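Local coordinates for protein KLLA0E08119p (Kluyveromyces lactis, PDB 3VA7) that probably carboxylates urea to urea-1-carboxylate with ATP, bicarbonate and biotin, this chain being the urea carboxylase part of a protein that also hydrolyses allophanate, at residues P743-C748 with I779-L784. Numbering follows the deposited sequence.
Sequences PVIITC and IQFVPL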
loop_
_atom_site.group_PDB
_atom_site.type_symbol
_atom_site.label_atom_id
_atom_site.label_comp_id
_atom_site.label_asym_id
_atom_site.label_seq_id
_atom_site.Cartn_x
_atom_site.Cartn_y
_atom_site.Cartn_z
ATOM N N PRO A 743 -8.244 -13.125 -25.719
ATOM C CA PRO A 743 -8.285 -11.697 -25.430
ATOM C C PRO A 743 -8.826 -11.381 -24.068
ATOM O O PRO A 743 -9.494 -12.185 -23.467
ATOM C CB PRO A 743 -9.254 -11.150 -26.481
ATOM C CG PRO A 743 -10.286 -12.303 -26.637
ATOM C CD PRO A 743 -9.564 -13.617 -26.187
ATOM N N VAL A 744 -8.556 -10.174 -23.604
ATOM C CA VAL A 744 -8.990 -9.767 -22.300
ATOM C C VAL A 744 -9.193 -8.275 -22.363
ATOM O O VAL A 744 -8.404 -7.551 -23.024
ATOM C CB VAL A 744 -7.953 -10.141 -21.234
ATOM C CG1 VAL A 744 -6.508 -9.804 -21.703
ATOM C CG2 VAL A 744 -8.281 -9.497 -19.919
ATOM N N ILE A 745 -10.246 -7.802 -21.712
ATOM C CA ILE A 745 -10.460 -6.395 -21.693
ATOM C C ILE A 745 -9.715 -5.713 -20.548
ATOM O O ILE A 745 -10.023 -5.951 -19.391
ATOM C CB ILE A 745 -11.945 -6.033 -21.587
ATOM C CG1 ILE A 745 -12.759 -6.768 -22.675
ATOM C CG2 ILE A 745 -12.114 -4.476 -21.684
ATOM C CD1 ILE A 745 -14.214 -6.741 -22.348
ATOM N N ILE A 746 -8.801 -4.802 -20.911
ATOM C CA ILE A 746 -8.013 -3.978 -19.982
ATOM C C ILE A 746 -8.895 -2.988 -19.196
ATOM O O ILE A 746 -9.434 -2.048 -19.758
ATOM C CB ILE A 746 -6.827 -3.210 -20.746
ATOM C CG1 ILE A 746 -6.030 -4.139 -21.677
ATOM C CG2 ILE A 746 -5.865 -2.552 -19.786
ATOM C CD1 ILE A 746 -5.520 -5.305 -20.960
ATOM N N THR A 747 -9.022 -3.158 -17.895
ATOM C CA THR A 747 -9.916 -2.284 -17.150
ATOM C C THR A 747 -9.153 -1.377 -16.167
ATOM O O THR A 747 -7.938 -1.291 -16.226
ATOM C CB THR A 747 -10.938 -3.150 -16.413
ATOM O OG1 THR A 747 -10.214 -4.148 -15.604
ATOM C CG2 THR A 747 -11.941 -3.822 -17.463
ATOM N N CYS A 748 -9.838 -0.719 -15.240
ATOM C CA CYS A 748 -9.194 0.349 -14.442
ATOM C C CYS A 748 -8.035 -0.021 -13.500
ATOM O O CYS A 748 -7.312 0.859 -13.074
ATOM C CB CYS A 748 -10.228 1.185 -13.697
ATOM S SG CYS A 748 -11.139 0.192 -12.480
ATOM N N ILE A 779 -21.135 -11.252 -24.715
ATOM C CA ILE A 779 -21.040 -9.878 -25.170
ATOM C C ILE A 779 -20.774 -9.882 -26.636
ATOM O O ILE A 779 -20.279 -10.890 -27.171
ATOM C CB ILE A 779 -19.919 -9.054 -24.418
ATOM C CG1 ILE A 779 -18.514 -9.460 -24.868
ATOM C CG2 ILE A 779 -20.024 -9.211 -22.890
ATOM C CD1 ILE A 779 -17.394 -8.901 -23.968
ATOM N N GLN A 780 -21.080 -8.762 -27.286
ATOM C CA GLN A 780 -20.737 -8.540 -28.695
ATOM C C GLN A 780 -20.252 -7.122 -28.796
ATOM O O GLN A 780 -20.870 -6.174 -28.260
ATOM C CB GLN A 780 -21.954 -8.697 -29.602
ATOM C CG GLN A 780 -21.608 -8.670 -31.077
ATOM C CD GLN A 780 -22.837 -8.794 -31.989
ATOM O OE1 GLN A 780 -23.977 -8.478 -31.592
ATOM N NE2 GLN A 780 -22.608 -9.242 -33.219
ATOM N N PHE A 781 -19.120 -6.982 -29.470
ATOM C CA PHE A 781 -18.500 -5.673 -29.663
ATOM C C PHE A 781 -19.051 -5.000 -30.889
ATOM O O PHE A 781 -19.101 -5.543 -31.983
ATOM C CB PHE A 781 -16.981 -5.819 -29.756
ATOM C CG PHE A 781 -16.348 -6.304 -28.487
ATOM C CD1 PHE A 781 -16.466 -5.553 -27.305
ATOM C CD2 PHE A 781 -15.625 -7.504 -28.469
ATOM C CE1 PHE A 781 -15.898 -5.989 -26.132
ATOM C CE2 PHE A 781 -15.034 -7.958 -27.275
ATOM C CZ PHE A 781 -15.175 -7.217 -26.098
ATOM N N VAL A 782 -19.452 -3.784 -30.703
ATOM C CA VAL A 782 -20.221 -3.101 -31.707
ATOM C C VAL A 782 -19.364 -1.877 -32.127
ATOM O O VAL A 782 -18.935 -1.082 -31.273
ATOM C CB VAL A 782 -21.567 -2.798 -31.013
ATOM C CG1 VAL A 782 -21.708 -1.390 -30.661
ATOM C CG2 VAL A 782 -22.724 -3.352 -31.805
ATOM N N PRO A 783 -19.018 -1.767 -33.424
ATOM C CA PRO A 783 -18.156 -0.650 -33.865
ATOM C C PRO A 783 -18.838 0.709 -33.781
ATOM O O PRO A 783 -20.050 0.868 -34.017
ATOM C CB PRO A 783 -17.828 -0.988 -35.310
ATOM C CG PRO A 783 -18.933 -1.858 -35.731
ATOM C CD PRO A 783 -19.512 -2.569 -34.553
ATOM N N LEU A 784 -18.043 1.689 -33.416
ATOM C CA LEU A 784 -18.533 2.987 -33.064
ATOM C C LEU A 784 -17.440 3.954 -33.576
ATOM O O LEU A 784 -16.206 3.641 -33.483
ATOM C CB LEU A 784 -18.666 3.053 -31.558
ATOM C CG LEU A 784 -19.995 3.137 -30.812
ATOM C CD1 LEU A 784 -20.963 2.071 -31.223
ATOM C CD2 LEU A 784 -19.764 3.185 -29.280
#
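Ile745 pushes its terminal methyl up against the far end of the Phe781 ring, CD1 lying 3.9 Å from CZ and close to the ring plane, so the methyl meets the edge of the ring rather than a face. The two side chains come from opposite directions. Ile745 holds CG1 anti to its carbonyl carbon (chi1 -52°) with CD1 extended beyond it (chi2 164°), and this stretched branch carries the methyl out from strand 742-746 toward strand 778-783. Ile779 approaches from the other strand, and its CD1 meets Ile745 CD1 tip to tip at 4.2 Å. Within that strand its CG1 also lies 4.2 Å above the plane of the Phe781 ring, offset toward the rim, so the phenylalanine is touched on a face by Ile779, two residues earlier on the same strand, and on the edge by Ile745.

Both strands belong to a seven-stranded mixed sheet, whose first and last strands also pair, within the region of carboxyltransferase subdomains A and B, but they are not paired with each other: by the shorter way round, strands 701-705 and 691-698 lie between them. Their nearest CA atoms, those of Ile745 and Phe781, are still 11.3 Å apart, and the side chains meet in its buried interior. Small as it is, at 77 Å² buried over both segments, the contact is wholly apolar. Leu704 on strand 701-705 packs against both Ile779 and Phe781, while the rings of Phe686 and Trp691 also meet that of Phe781.

On the other face of strand 742-746, Val744 and Ile746 touch the bound biotin group. Ile745, the residue between them, turns its side chain into the hydrophobic core, about 8 Å from that ligand.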